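Local coordinates for malate dehydrogenase (Pyrococcus horikoshii, PDB 1V9N), which catalyses the reversible NAD-dependent oxidation of (S)-malate to oxaloacetate and binds NADPH here, at residues 13-16 / 17-20; 44-47 / 48-52; 322-325 / 326-330; 330-333 / 334-338. All coordinates share one frame; numbering follows the deposited sequence.

Contact 1: 13-16 / 17-20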
loop_
_atom_site.group_PDB
_atom_site.type_symbol
_atom_site.label_atom_id
_atom_site.label_comp_id
_atom_site.label_asym_id
_atom_site.label_seq_id
_atom_site.Cartn_x
_atom_site.Cartn_y
_atom_site.Cartn_z
ATOM N N ARG A 13 -9.630 -16.014 -31.137
ATOM C CA ARG A 13 -9.515 -16.937 -30.020
ATOM C C ARG A 13 -8.351 -17.888 -30.267
ATOM O O ARG A 13 -8.268 -18.521 -31.320
ATOM C CB ARG A 13 -10.807 -17.741 -29.851
ATOM C CG ARG A 13 -11.561 -17.456 -28.563
ATOM C CD ARG A 13 -12.135 -16.051 -28.548
ATOM N NE ARG A 13 -12.751 -15.737 -27.263
ATOM C CZ ARG A 13 -13.423 -14.619 -27.010
ATOM N NH1 ARG A 13 -13.575 -13.703 -27.957
ATOM N NH2 ARG A 13 -13.940 -14.413 -25.807
ATOM N N VAL A 14 -7.452 -17.981 -29.296
ATOM C CA VAL A 14 -6.298 -18.862 -29.405
ATOM C C VAL A 14 -6.267 -19.793 -28.203
ATOM O O VAL A 14 -6.253 -19.339 -27.062
ATOM C CB VAL A 14 -4.975 -18.060 -29.442
ATOM C CG1 VAL A 14 -3.798 -19.008 -29.557
ATOM C CG2 VAL A 14 -4.986 -17.082 -30.607
ATOM N N PRO A 15 -6.266 -21.112 -28.443
ATOM C CA PRO A 15 -6.234 -22.080 -27.345
ATOM C C PRO A 15 -5.103 -21.765 -26.371
ATOM O O PRO A 15 -3.944 -21.658 -26.769
ATOM C CB PRO A 15 -6.025 -23.405 -28.068
ATOM C CG PRO A 15 -6.771 -23.192 -29.348
ATOM C CD PRO A 15 -6.334 -21.801 -29.744
ATOM N N LYS A 16 -5.454 -21.612 -25.099
ATOM C CA LYS A 16 -4.483 -21.303 -24.058
ATOM C C LYS A 16 -3.204 -22.120 -24.231
ATOM O O LYS A 16 -2.103 -21.568 -24.266
ATOM C CB LYS A 16 -5.108 -21.571 -22.683
ATOM C CG LYS A 16 -4.239 -21.211 -21.491
ATOM C CD LYS A 16 -3.235 -22.302 -21.173
ATOM C CE LYS A 16 -2.421 -21.950 -19.944
ATOM N NZ LYS A 16 -1.418 -22.998 -19.621
ATOM N N ASP A 17 -3.364 -23.434 -24.352
ATOM C CA ASP A 17 -2.243 -24.352 -24.515
ATOM C C ASP A 17 -1.417 -24.049 -25.762
ATOM O O ASP A 17 -0.218 -24.327 -25.812
ATOM C CB ASP A 17 -2.770 -25.784 -24.584
ATOM C CG ASP A 17 -3.657 -26.129 -23.405
ATOM O OD1 ASP A 17 -3.124 -26.268 -22.282
ATOM O OD2 ASP A 17 -4.888 -26.247 -23.602
ATOM N N ARG A 18 -2.069 -23.474 -26.766
ATOM C CA ARG A 18 -1.408 -23.131 -28.016
ATOM C C ARG A 18 -0.547 -21.888 -27.851
ATOM O O ARG A 18 0.584 -21.837 -28.332
ATOM C CB ARG A 18 -2.457 -22.902 -29.107
ATOM C CG ARG A 18 -1.895 -22.571 -30.477
ATOM C CD ARG A 18 -2.907 -22.946 -31.543
ATOM N NE ARG A 18 -3.187 -24.380 -31.501
ATOM C CZ ARG A 18 -4.178 -24.975 -32.158
ATOM N NH1 ARG A 18 -5.000 -24.260 -32.916
ATOM N NH2 ARG A 18 -4.344 -26.289 -32.057
ATOM N N LEU A 19 -1.091 -20.883 -27.174
ATOM C CA LEU A 19 -0.362 -19.645 -26.945
ATOM C C LEU A 19 0.863 -19.948 -26.090
ATOM O O LEU A 19 1.958 -19.445 -26.346
ATOM C CB LEU A 19 -1.257 -18.626 -26.233
ATOM C CG LEU A 19 -0.675 -17.225 -26.038
ATOM C CD1 LEU A 19 -0.356 -16.610 -27.394
ATOM C CD2 LEU A 19 -1.667 -16.358 -25.287
ATOM N N PHE A 20 0.669 -20.795 -25.085
ATOM C CA PHE A 20 1.739 -21.184 -24.178
ATOM C C PHE A 20 2.910 -21.841 -24.904
ATOM O O PHE A 20 4.057 -21.433 -24.729
ATOM C CB PHE A 20 1.210 -22.156 -23.121
ATOM C CG PHE A 20 2.238 -22.566 -22.108
ATOM C CD1 PHE A 20 2.389 -21.853 -20.922
ATOM C CD2 PHE A 20 3.070 -23.655 -22.342
ATOM C CE1 PHE A 20 3.352 -22.220 -19.987
ATOM C CE2 PHE A 20 4.038 -24.028 -21.412
ATOM C CZ PHE A 20 4.178 -23.306 -20.231
#
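R18 folds back alongside P15 and can be followed atom by atom. Its CB lies 3.8 Å from P15 CB, and CG is turned away from the backbone N (chi1 -178°), which brings CG to 4.1 Å from V14 CG1, the two side chains crossing nearly at right angles. CD then runs beside the proline ring, 4.0 Å from P15 CD. A bend at chi3 (-61°) swings the guanidinium to where P15 CG lies over one of its faces, toward the rim, with R18 NH1 4.1 Å from P15 CG.

The first helical turn brings these residues together. P15 is the N-cap of helix 16-29: its carbonyl takes the L19 amide (L19 N to P15 O 3.0 Å, N-H...O 156°), while the shorter bond from R18 N is weak because it is bent. F20 N to K16 O, at 3.0 Å, continues the series. K16 and F20 point the same way, the K16 NZ standing obliquely to the F20 ring, 4.2 Å from F20 CD1.

Inward, V14 CG1 touches L19 CB at 4.2 Å. V14 pairs through its backbone with I338, so strand 11-14 joins strand 338-341 in a two-stranded antiparallel sheet; after V14 the chain turns at P15 into helix 16-29, whose K16, L19 and F20 pack on helix 34-49.

Contact 2: 44-47 / 48-52. With NDP (NADPH dihydro-nicotinamide-adenine-dinucleotide phosphate), chain B.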
loop_
_atom_site.group_PDB
_atom_site.type_symbol
_atom_site.label_atom_id
_atom_site.label_comp_id
_atom_site.label_asym_id
_atom_site.label_seq_id
_atom_site.Cartn_x
_atom_site.Cartn_y
_atom_site.Cartn_z
ATOM N N LEU A 44 3.171 -14.637 -18.665
ATOM C CA LEU A 44 2.533 -13.865 -19.726
ATOM C C LEU A 44 1.143 -14.403 -20.064
ATOM O O LEU A 44 0.227 -13.631 -20.331
ATOM C CB LEU A 44 3.407 -13.858 -20.991
ATOM C CG LEU A 44 4.765 -13.153 -20.889
ATOM C CD1 LEU A 44 5.470 -13.189 -22.247
ATOM C CD2 LEU A 44 4.559 -11.714 -20.447
ATOM N N VAL A 45 0.992 -15.724 -20.054
ATOM C CA VAL A 45 -0.295 -16.338 -20.365
ATOM C C VAL A 45 -1.308 -16.037 -19.270
ATOM O O VAL A 45 -2.485 -15.809 -19.553
ATOM C CB VAL A 45 -0.160 -17.872 -20.551
ATOM C CG1 VAL A 45 -1.540 -18.509 -20.720
ATOM C CG2 VAL A 45 0.693 -18.165 -21.783
HETATM N N MSE A 46 -0.856 -16.025 -18.018
HETATM C CA MSE A 46 -1.768 -15.722 -16.924
HETATM C C MSE A 46 -2.336 -14.322 -17.120
HETATM O O MSE A 46 -3.523 -14.091 -16.886
HETATM C CB MSE A 46 -1.059 -15.802 -15.569
HETATM C CG MSE A 46 -1.987 -15.438 -14.406
HETATM SE SE MSE A 46 -1.154 -15.511 -12.670
HETATM C CE MSE A 46 -1.118 -17.423 -12.462
ATOM N N ALA A 47 -1.486 -13.388 -17.547
ATOM C CA ALA A 47 -1.915 -12.014 -17.781
ATOM C C ALA A 47 -2.992 -11.958 -18.865
ATOM O O ALA A 47 -3.985 -11.243 -18.733
ATOM C CB ALA A 47 -0.721 -11.151 -18.192
ATOM N N ASP A 48 -2.786 -12.702 -19.947
ATOM C CA ASP A 48 -3.763 -12.725 -21.028
ATOM C C ASP A 48 -5.070 -13.367 -20.549
ATOM O O ASP A 48 -6.154 -12.872 -20.851
ATOM C CB ASP A 48 -3.208 -13.483 -22.236
ATOM C CG ASP A 48 -2.152 -12.686 -22.989
ATOM O OD1 ASP A 48 -2.435 -11.524 -23.362
ATOM O OD2 ASP A 48 -1.043 -13.218 -23.208
ATOM N N LEU A 49 -4.956 -14.453 -19.792
ATOM C CA LEU A 49 -6.124 -15.150 -19.261
ATOM C C LEU A 49 -6.946 -14.278 -18.311
ATOM O O LEU A 49 -8.180 -14.310 -18.338
ATOM C CB LEU A 49 -5.693 -16.423 -18.525
ATOM C CG LEU A 49 -5.231 -17.608 -19.375
ATOM C CD1 LEU A 49 -4.732 -18.729 -18.477
ATOM C CD2 LEU A 49 -6.395 -18.095 -20.233
ATOM N N ARG A 50 -6.260 -13.508 -17.468
ATOM C CA ARG A 50 -6.938 -12.642 -16.508
ATOM C C ARG A 50 -7.426 -11.343 -17.136
ATOM O O ARG A 50 -8.004 -10.495 -16.456
ATOM C CB ARG A 50 -6.014 -12.321 -15.327
ATOM C CG ARG A 50 -5.583 -13.528 -14.500
ATOM C CD ARG A 50 -4.895 -13.070 -13.203
ATOM N NE ARG A 50 -5.841 -12.412 -12.301
ATOM C CZ ARG A 50 -6.703 -13.063 -11.522
ATOM N NH1 ARG A 50 -6.724 -14.384 -11.523
ATOM N NH2 ARG A 50 -7.572 -12.393 -10.775
ATOM N N GLY A 51 -7.181 -11.179 -18.431
ATOM C CA GLY A 51 -7.630 -9.977 -19.110
ATOM C C GLY A 51 -6.709 -8.780 -19.003
ATOM O O GLY A 51 -7.154 -7.639 -19.138
ATOM N N VAL A 52 -5.426 -9.021 -18.754
ATOM C CA VAL A 52 -4.468 -7.927 -18.654
ATOM C C VAL A 52 -3.637 -7.904 -19.937
ATOM O O VAL A 52 -2.448 -8.239 -19.929
ATOM C CB VAL A 52 -3.521 -8.100 -17.437
ATOM C CG1 VAL A 52 -2.695 -6.838 -17.240
ATOM C CG2 VAL A 52 -4.324 -8.411 -16.181
HETATM P PA NDP B . -6.961 -2.822 -12.521
HETATM O O1A NDP B . -7.287 -3.638 -13.666
HETATM O O2A NDP B . -7.548 -1.456 -12.288
HETATM O O5B NDP B . -7.229 -3.746 -11.192
HETATM C C5B NDP B . -6.974 -3.245 -9.867
HETATM C C4B NDP B . -7.310 -4.408 -8.914
HETATM O O4B NDP B . -8.677 -4.176 -8.528
HETATM C C3B NDP B . -7.262 -5.812 -9.450
HETATM O O3B NDP B . -6.741 -6.675 -8.394
HETATM C C2B NDP B . -8.657 -6.191 -9.801
HETATM O O2B NDP B . -8.985 -7.591 -9.816
HETATM C C1B NDP B . -9.427 -5.351 -8.829
HETATM N N9A NDP B . -10.742 -4.857 -9.322
HETATM C C8A NDP B . -11.109 -4.402 -10.620
HETATM N N7A NDP B . -12.365 -4.023 -10.650
HETATM C C5A NDP B . -12.859 -4.210 -9.391
HETATM C C6A NDP B . -14.126 -3.994 -8.759
HETATM N N6A NDP B . -15.148 -3.490 -9.459
HETATM N N1A NDP B . -14.290 -4.301 -7.426
HETATM C C2A NDP B . -13.245 -4.813 -6.697
HETATM N N3A NDP B . -12.015 -5.049 -7.199
HETATM C C4A NDP B . -11.883 -4.724 -8.563
HETATM O O3 NDP B . -5.415 -2.642 -12.307
HETATM P PN NDP B . -4.181 -1.974 -13.047
HETATM O O1N NDP B . -3.669 -0.976 -12.112
HETATM O O2N NDP B . -4.787 -1.486 -14.332
HETATM O O5D NDP B . -3.225 -3.231 -13.238
HETATM C C5D NDP B . -2.528 -3.507 -14.485
HETATM C C4D NDP B . -1.656 -4.814 -14.352
HETATM O O4D NDP B . -0.352 -4.475 -14.791
HETATM C C3D NDP B . -1.470 -5.396 -12.929
HETATM O O3D NDP B . -1.580 -6.823 -13.016
HETATM C C2D NDP B . -0.107 -4.912 -12.467
HETATM O O2D NDP B . 0.473 -5.801 -11.536
HETATM C C1D NDP B . 0.644 -4.800 -13.820
HETATM N N1N NDP B . 1.698 -3.750 -13.847
HETATM C C2N NDP B . 3.038 -4.205 -13.997
HETATM C C3N NDP B . 4.075 -3.185 -14.035
HETATM C C7N NDP B . 5.476 -3.588 -14.198
HETATM O O7N NDP B . 6.411 -2.780 -14.247
HETATM N N7N NDP B . 5.805 -4.904 -14.303
HETATM C C4N NDP B . 3.685 -1.815 -13.927
HETATM C C5N NDP B . 2.370 -1.395 -13.774
HETATM C C6N NDP B . 1.367 -2.362 -13.739
HETATM P P2B NDP B . -9.095 -8.490 -11.078
HETATM O O1X NDP B . -10.293 -9.292 -10.783
HETATM O O2X NDP B . -7.877 -9.349 -11.200
HETATM O O3X NDP B . -9.277 -7.620 -12.318
#
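V45 and L49 lie side by side one helical turn apart, V45 CG1 3.9 Å from L49 CD1. M46 and R50 keep the same spacing: M46, a selenomethionine, sets its CG 3.9 Å from R50 CD, the two chains pointing the same way. A47 and V52 are five residues apart, across the helix end, and A47 CB reaches V52 CB at 4.2 Å. V52 CG1 also leans on the cofactor, 3.7 Å from NDP C4D of the nicotinamide ribose.

Backbone hydrogen bonds run D48 to L44, L49 to V45 and R50 to M46, and then the pattern changes. G51 takes a positive phi (84°), its amide bonds to D48 O, and V52 N reaches back five residues to A47 O at 2.6 Å: a Schellman motif that ends helix 34-49 and turns the chain toward the cofactor.

Two polar side chains, D48 and R50, look to partners beyond the helix. D48 OD2 accepts from V57 N; its approach to L44 O, 3.2 Å, is a contact of two acceptors and not a hydrogen bond between them. R50 serves the NADPH pocket. A bend at chi3 (68°) carries its guanidinium to the phosphate on the adenosine ribose, where NH2 donates to NDP O2X in the guanidinium plane (3.1 Å, N-H...O 167°). The same NH2 bonds to G323 O, and F327 meets the group in a cation-pi contact.

Contact 3: 322-325 / 326-330. With NDP (NADPH dihydro-nicotinamide-adenine-dinucleotide phosphate), chain B.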
loop_
_atom_site.group_PDB
_atom_site.type_symbol
_atom_site.label_atom_id
_atom_site.label_comp_id
_atom_site.label_asym_id
_atom_site.label_seq_id
_atom_site.Cartn_x
_atom_site.Cartn_y
_atom_site.Cartn_z
ATOM N N HIS A 322 -11.541 -8.210 -5.044
ATOM C CA HIS A 322 -10.338 -8.171 -5.859
ATOM C C HIS A 322 -9.836 -9.530 -6.308
ATOM O O HIS A 322 -9.616 -10.437 -5.502
ATOM C CB HIS A 322 -9.262 -7.384 -5.122
ATOM C CG HIS A 322 -9.712 -6.008 -4.753
ATOM N ND1 HIS A 322 -10.646 -5.778 -3.768
ATOM C CD2 HIS A 322 -9.446 -4.802 -5.308
ATOM C CE1 HIS A 322 -10.939 -4.490 -3.733
ATOM N NE2 HIS A 322 -10.224 -3.875 -4.657
ATOM N N GLY A 323 -9.681 -9.664 -7.621
ATOM C CA GLY A 323 -9.214 -10.907 -8.201
ATOM C C GLY A 323 -10.347 -11.701 -8.831
ATOM O O GLY A 323 -10.112 -12.555 -9.687
ATOM N N GLU A 324 -11.576 -11.412 -8.412
ATOM C CA GLU A 324 -12.751 -12.115 -8.915
ATOM C C GLU A 324 -12.959 -11.997 -10.426
ATOM O O GLU A 324 -13.110 -13.012 -11.103
ATOM C CB GLU A 324 -14.001 -11.640 -8.168
ATOM C CG GLU A 324 -15.279 -12.344 -8.579
ATOM C CD GLU A 324 -16.417 -12.086 -7.612
ATOM O OE1 GLU A 324 -16.486 -10.971 -7.055
ATOM O OE2 GLU A 324 -17.248 -12.999 -7.417
ATOM N N LYS A 325 -12.984 -10.774 -10.952
ATOM C CA LYS A 325 -13.152 -10.580 -12.394
ATOM C C LYS A 325 -12.100 -11.386 -13.150
ATOM O O LYS A 325 -12.414 -12.096 -14.103
ATOM C CB LYS A 325 -12.992 -9.108 -12.778
ATOM C CG LYS A 325 -14.144 -8.195 -12.397
ATOM C CD LYS A 325 -13.826 -6.768 -12.820
ATOM C CE LYS A 325 -14.942 -5.807 -12.482
ATOM N NZ LYS A 325 -14.588 -4.402 -12.852
ATOM N N GLY A 326 -10.849 -11.264 -12.714
ATOM C CA GLY A 326 -9.757 -11.973 -13.359
ATOM C C GLY A 326 -9.919 -13.481 -13.394
ATOM O O GLY A 326 -9.687 -14.110 -14.429
ATOM N N PHE A 327 -10.305 -14.072 -12.266
ATOM C CA PHE A 327 -10.488 -15.514 -12.199
ATOM C C PHE A 327 -11.636 -15.977 -13.092
ATOM O O PHE A 327 -11.562 -17.047 -13.698
ATOM C CB PHE A 327 -10.726 -15.959 -10.755
ATOM C CG PHE A 327 -9.457 -16.156 -9.967
ATOM C CD1 PHE A 327 -8.479 -17.045 -10.411
ATOM C CD2 PHE A 327 -9.242 -15.463 -8.780
ATOM C CE1 PHE A 327 -7.303 -17.239 -9.686
ATOM C CE2 PHE A 327 -8.071 -15.649 -8.047
ATOM C CZ PHE A 327 -7.101 -16.537 -8.498
ATOM N N LEU A 328 -12.691 -15.168 -13.168
ATOM C CA LEU A 328 -13.842 -15.487 -14.008
ATOM C C LEU A 328 -13.438 -15.360 -15.474
ATOM O O LEU A 328 -13.773 -16.210 -16.300
ATOM C CB LEU A 328 -15.006 -14.540 -13.709
ATOM C CG LEU A 328 -16.101 -15.079 -12.785
ATOM C CD1 LEU A 328 -15.493 -15.584 -11.493
ATOM C CD2 LEU A 328 -17.117 -13.978 -12.514
ATOM N N THR A 329 -12.722 -14.286 -15.789
ATOM C CA THR A 329 -12.253 -14.066 -17.149
ATOM C C THR A 329 -11.385 -15.250 -17.566
ATOM O O THR A 329 -11.501 -15.753 -18.683
ATOM C CB THR A 329 -11.424 -12.784 -17.248
ATOM O OG1 THR A 329 -12.249 -11.659 -16.923
ATOM C CG2 THR A 329 -10.870 -12.614 -18.659
HETATM N N MSE A 330 -10.521 -15.696 -16.659
HETATM C CA MSE A 330 -9.648 -16.829 -16.930
HETATM C C MSE A 330 -10.486 -18.069 -17.222
HETATM O O MSE A 330 -10.323 -18.712 -18.257
HETATM C CB MSE A 330 -8.736 -17.098 -15.729
HETATM C CG MSE A 330 -7.975 -18.415 -15.804
HETATM SE SE MSE A 330 -6.737 -18.705 -14.333
HETATM C CE MSE A 330 -7.305 -20.041 -13.100
HETATM P PA NDP B . -6.961 -2.822 -12.521
HETATM O O1A NDP B . -7.287 -3.638 -13.666
HETATM O O2A NDP B . -7.548 -1.456 -12.288
HETATM O O5B NDP B . -7.229 -3.746 -11.192
HETATM C C5B NDP B . -6.974 -3.245 -9.867
HETATM C C4B NDP B . -7.310 -4.408 -8.914
HETATM O O4B NDP B . -8.677 -4.176 -8.528
HETATM C C3B NDP B . -7.262 -5.812 -9.450
HETATM O O3B NDP B . -6.741 -6.675 -8.394
HETATM C C2B NDP B . -8.657 -6.191 -9.801
HETATM O O2B NDP B . -8.985 -7.591 -9.816
HETATM C C1B NDP B . -9.427 -5.351 -8.829
HETATM N N9A NDP B . -10.742 -4.857 -9.322
HETATM C C8A NDP B . -11.109 -4.402 -10.620
HETATM N N7A NDP B . -12.365 -4.023 -10.650
HETATM C C5A NDP B . -12.859 -4.210 -9.391
HETATM C C6A NDP B . -14.126 -3.994 -8.759
HETATM N N6A NDP B . -15.148 -3.490 -9.459
HETATM N N1A NDP B . -14.290 -4.301 -7.426
HETATM C C2A NDP B . -13.245 -4.813 -6.697
HETATM N N3A NDP B . -12.015 -5.049 -7.199
HETATM C C4A NDP B . -11.883 -4.724 -8.563
HETATM O O3 NDP B . -5.415 -2.642 -12.307
HETATM P PN NDP B . -4.181 -1.974 -13.047
HETATM O O1N NDP B . -3.669 -0.976 -12.112
HETATM O O2N NDP B . -4.787 -1.486 -14.332
HETATM O O5D NDP B . -3.225 -3.231 -13.238
HETATM C C5D NDP B . -2.528 -3.507 -14.485
HETATM C C4D NDP B . -1.656 -4.814 -14.352
HETATM O O4D NDP B . -0.352 -4.475 -14.791
HETATM C C3D NDP B . -1.470 -5.396 -12.929
HETATM O O3D NDP B . -1.580 -6.823 -13.016
HETATM C C2D NDP B . -0.107 -4.912 -12.467
HETATM O O2D NDP B . 0.473 -5.801 -11.536
HETATM C C1D NDP B . 0.644 -4.800 -13.820
HETATM N N1N NDP B . 1.698 -3.750 -13.847
HETATM C C2N NDP B . 3.038 -4.205 -13.997
HETATM C C3N NDP B . 4.075 -3.185 -14.035
HETATM C C7N NDP B . 5.476 -3.588 -14.198
HETATM O O7N NDP B . 6.411 -2.780 -14.247
HETATM N N7N NDP B . 5.805 -4.904 -14.303
HETATM C C4N NDP B . 3.685 -1.815 -13.927
HETATM C C5N NDP B . 2.370 -1.395 -13.774
HETATM C C6N NDP B . 1.367 -2.362 -13.739
HETATM P P2B NDP B . -9.095 -8.490 -11.078
HETATM O O1X NDP B . -10.293 -9.292 -10.783
HETATM O O2X NDP B . -7.877 -9.349 -11.200
HETATM O O3X NDP B . -9.277 -7.620 -12.318
#
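G323 and F327 meet at the tight end of the contact, where the first turn of helix 324-336 closes on the 2'-phosphate of the NADPH adenosine ribose. F327 N bonds to G323 O at 3.0 Å, and F327 CD2 stands 3.2 Å from that same oxygen. G323, the N-cap, gives its own amide to NDP O2B, while G326 N points almost straight at NDP O1X (2.8 Å, N-H...O 167°). NDP N3A, on the adenine's rim, sits over one face of the H322 ring, 3.2 Å from H322 CD2, and H322 NE2 bonds to H243 O of the second subunit. K325, extended beyond CG, carries NZ to 3.2 Å from NDP N7A and to a salt bridge with E238 of the second subunit. Behind it, K325 O accepts twice: from T329 N and, from above the carbonyl plane, from T329 OG1 at 2.9 Å.

The partly exposed flank is looser. E324 CG and L328 CD1 are 4.4 Å apart, and the E324 carboxylate turns to K308 and R318 instead.

Amides at a helix N-terminus probably help to stabilise the 2'-phosphate's negative charge. Because that phosphate distinguishes NADPH from NADH, this chemistry implies that the pocket accommodates the phosphorylated cofactor, although the enzyme's reaction uses NAD.

Contact 4: 330-333 / 334-338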
loop_
_atom_site.group_PDB
_atom_site.type_symbol
_atom_site.label_atom_id
_atom_site.label_comp_id
_atom_site.label_asym_id
_atom_site.label_seq_id
_atom_site.Cartn_x
_atom_site.Cartn_y
_atom_site.Cartn_z
HETATM N N MSE A 330 -10.521 -15.696 -16.659
HETATM C CA MSE A 330 -9.648 -16.829 -16.930
HETATM C C MSE A 330 -10.486 -18.069 -17.222
HETATM O O MSE A 330 -10.323 -18.712 -18.257
HETATM C CB MSE A 330 -8.736 -17.098 -15.729
HETATM C CG MSE A 330 -7.975 -18.415 -15.804
HETATM SE SE MSE A 330 -6.737 -18.705 -14.333
HETATM C CE MSE A 330 -7.305 -20.041 -13.100
ATOM N N GLU A 331 -11.383 -18.393 -16.295
ATOM C CA GLU A 331 -12.258 -19.552 -16.421
ATOM C C GLU A 331 -12.889 -19.604 -17.811
ATOM O O GLU A 331 -12.926 -20.651 -18.456
ATOM C CB GLU A 331 -13.349 -19.484 -15.349
ATOM C CG GLU A 331 -14.188 -20.742 -15.209
ATOM C CD GLU A 331 -15.285 -20.586 -14.171
ATOM O OE1 GLU A 331 -16.216 -19.785 -14.407
ATOM O OE2 GLU A 331 -15.212 -21.254 -13.117
ATOM N N THR A 332 -13.374 -18.456 -18.266
ATOM C CA THR A 332 -14.002 -18.348 -19.574
ATOM C C THR A 332 -13.030 -18.683 -20.705
ATOM O O THR A 332 -13.256 -19.609 -21.489
ATOM C CB THR A 332 -14.540 -16.922 -19.804
ATOM O OG1 THR A 332 -15.613 -16.661 -18.891
ATOM C CG2 THR A 332 -15.037 -16.758 -21.234
ATOM N N ARG A 333 -11.946 -17.919 -20.775
ATOM C CA ARG A 333 -10.943 -18.093 -21.813
ATOM C C ARG A 333 -10.241 -19.447 -21.832
ATOM O O ARG A 333 -9.576 -19.788 -22.809
ATOM C CB ARG A 333 -9.924 -16.958 -21.714
ATOM C CG ARG A 333 -10.574 -15.600 -21.878
ATOM C CD ARG A 333 -9.587 -14.463 -21.793
ATOM N NE ARG A 333 -10.227 -13.195 -22.131
ATOM C CZ ARG A 333 -9.595 -12.030 -22.169
ATOM N NH1 ARG A 333 -8.299 -11.970 -21.888
ATOM N NH2 ARG A 333 -10.254 -10.926 -22.493
ATOM N N LEU A 334 -10.387 -20.228 -20.768
ATOM C CA LEU A 334 -9.755 -21.542 -20.724
ATOM C C LEU A 334 -10.525 -22.561 -21.564
ATOM O O LEU A 334 -9.941 -23.506 -22.100
ATOM C CB LEU A 334 -9.643 -22.035 -19.280
ATOM C CG LEU A 334 -8.505 -21.426 -18.457
ATOM C CD1 LEU A 334 -8.567 -21.930 -17.023
ATOM C CD2 LEU A 334 -7.172 -21.800 -19.095
ATOM N N LYS A 335 -11.836 -22.373 -21.678
ATOM C CA LYS A 335 -12.655 -23.285 -22.465
ATOM C C LYS A 335 -13.191 -22.601 -23.715
ATOM O O LYS A 335 -13.685 -23.257 -24.629
ATOM C CB LYS A 335 -13.809 -23.837 -21.616
ATOM C CG LYS A 335 -14.609 -22.793 -20.851
ATOM C CD LYS A 335 -15.528 -23.469 -19.840
ATOM C CE LYS A 335 -16.208 -22.460 -18.925
ATOM N NZ LYS A 335 -16.971 -23.124 -17.829
ATOM N N LEU A 336 -13.072 -21.279 -23.754
ATOM C CA LEU A 336 -13.538 -20.497 -24.891
ATOM C C LEU A 336 -12.332 -20.036 -25.710
ATOM O O LEU A 336 -12.455 -19.699 -26.890
ATOM C CB LEU A 336 -14.335 -19.293 -24.384
ATOM C CG LEU A 336 -15.344 -18.614 -25.314
ATOM C CD1 LEU A 336 -16.207 -17.661 -24.507
ATOM C CD2 LEU A 336 -14.621 -17.878 -26.425
ATOM N N GLY A 337 -11.162 -20.033 -25.075
ATOM C CA GLY A 337 -9.950 -19.616 -25.755
ATOM C C GLY A 337 -9.549 -18.193 -25.419
ATOM O O GLY A 337 -10.391 -17.372 -25.056
ATOM N N ILE A 338 -8.258 -17.897 -25.546
ATOM C CA ILE A 338 -7.745 -16.563 -25.247
ATOM C C ILE A 338 -7.852 -15.640 -26.455
ATOM O O ILE A 338 -7.281 -15.915 -27.505
ATOM C CB ILE A 338 -6.260 -16.617 -24.825
ATOM C CG1 ILE A 338 -6.092 -17.550 -23.627
ATOM C CG2 ILE A 338 -5.760 -15.212 -24.504
ATOM C CD1 ILE A 338 -4.655 -17.778 -23.225
#
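T332 and L336 make the closest carbon-to-carbon side-chain contact, T332 CG2 lying 3.6 Å from L336 CD1 with the two pointing the same way. Two residues earlier along the helix, M330 and L334 slant across each other, the CG of the selenomethionine 3.8 Å from L334 CD1. K335 packs against backbone: its CG sits between N and the carbonyl carbon (chi1 49°), 3.6 Å from E331 O. Its NZ remains 4.8 Å from E331 OE1, beyond a salt bridge though of opposite charge.

The backbone that spaces these groups shows a helix losing its regularity. L334 N bonds only weakly to M330 O, and weakly again to E331 O. T332 O receives two donors, L336 N at 2.8 Å, nearly in line with the carbonyl, and K335 N at 3.1 Å from above its plane. At G337 phi becomes positive (100°); the amide makes a weak bond to R333 O, while R333 CA offers a C-H to G337 O at 3.4 Å.

Further out, partners beyond the contact, F2 and E3 near the N terminus among them, engage the polar ends. T332 OG1 is hydrogen-bonded with both F2 O and L328 O, and R333, extended from CG to NE, reaches a salt bridge with E3, with a weak NH1 bond to D48 O besides.

Beyond G337 the chain enters strand 338-341, where I338 pairs with V14. L334 and I338 pack on K16 of helix 16-29 and on L49 of helix 34-49, while R333 also touches L49.

From the N terminus, contact 1 turns strand 11-14 into helix 16-29, and contact 2 ends the next helix, 34-49. The chain then builds the seven-stranded mixed sheet before contact 3 opens helix 324-336 and contact 4 ends it. Each contact is local, so none encloses another; contacts 3 and 4 share M330 and the others follow in series. Space brings them together: K16 CE meets V45 CG1 at 3.6 Å between contacts 1 and 2, and V14 N lies 2.7 Å from I338 O, joining contact 1 to contact 4. Contacts 2 and 3 converge on NADPH, linking the N-terminal helices to the C-terminal part of the chain.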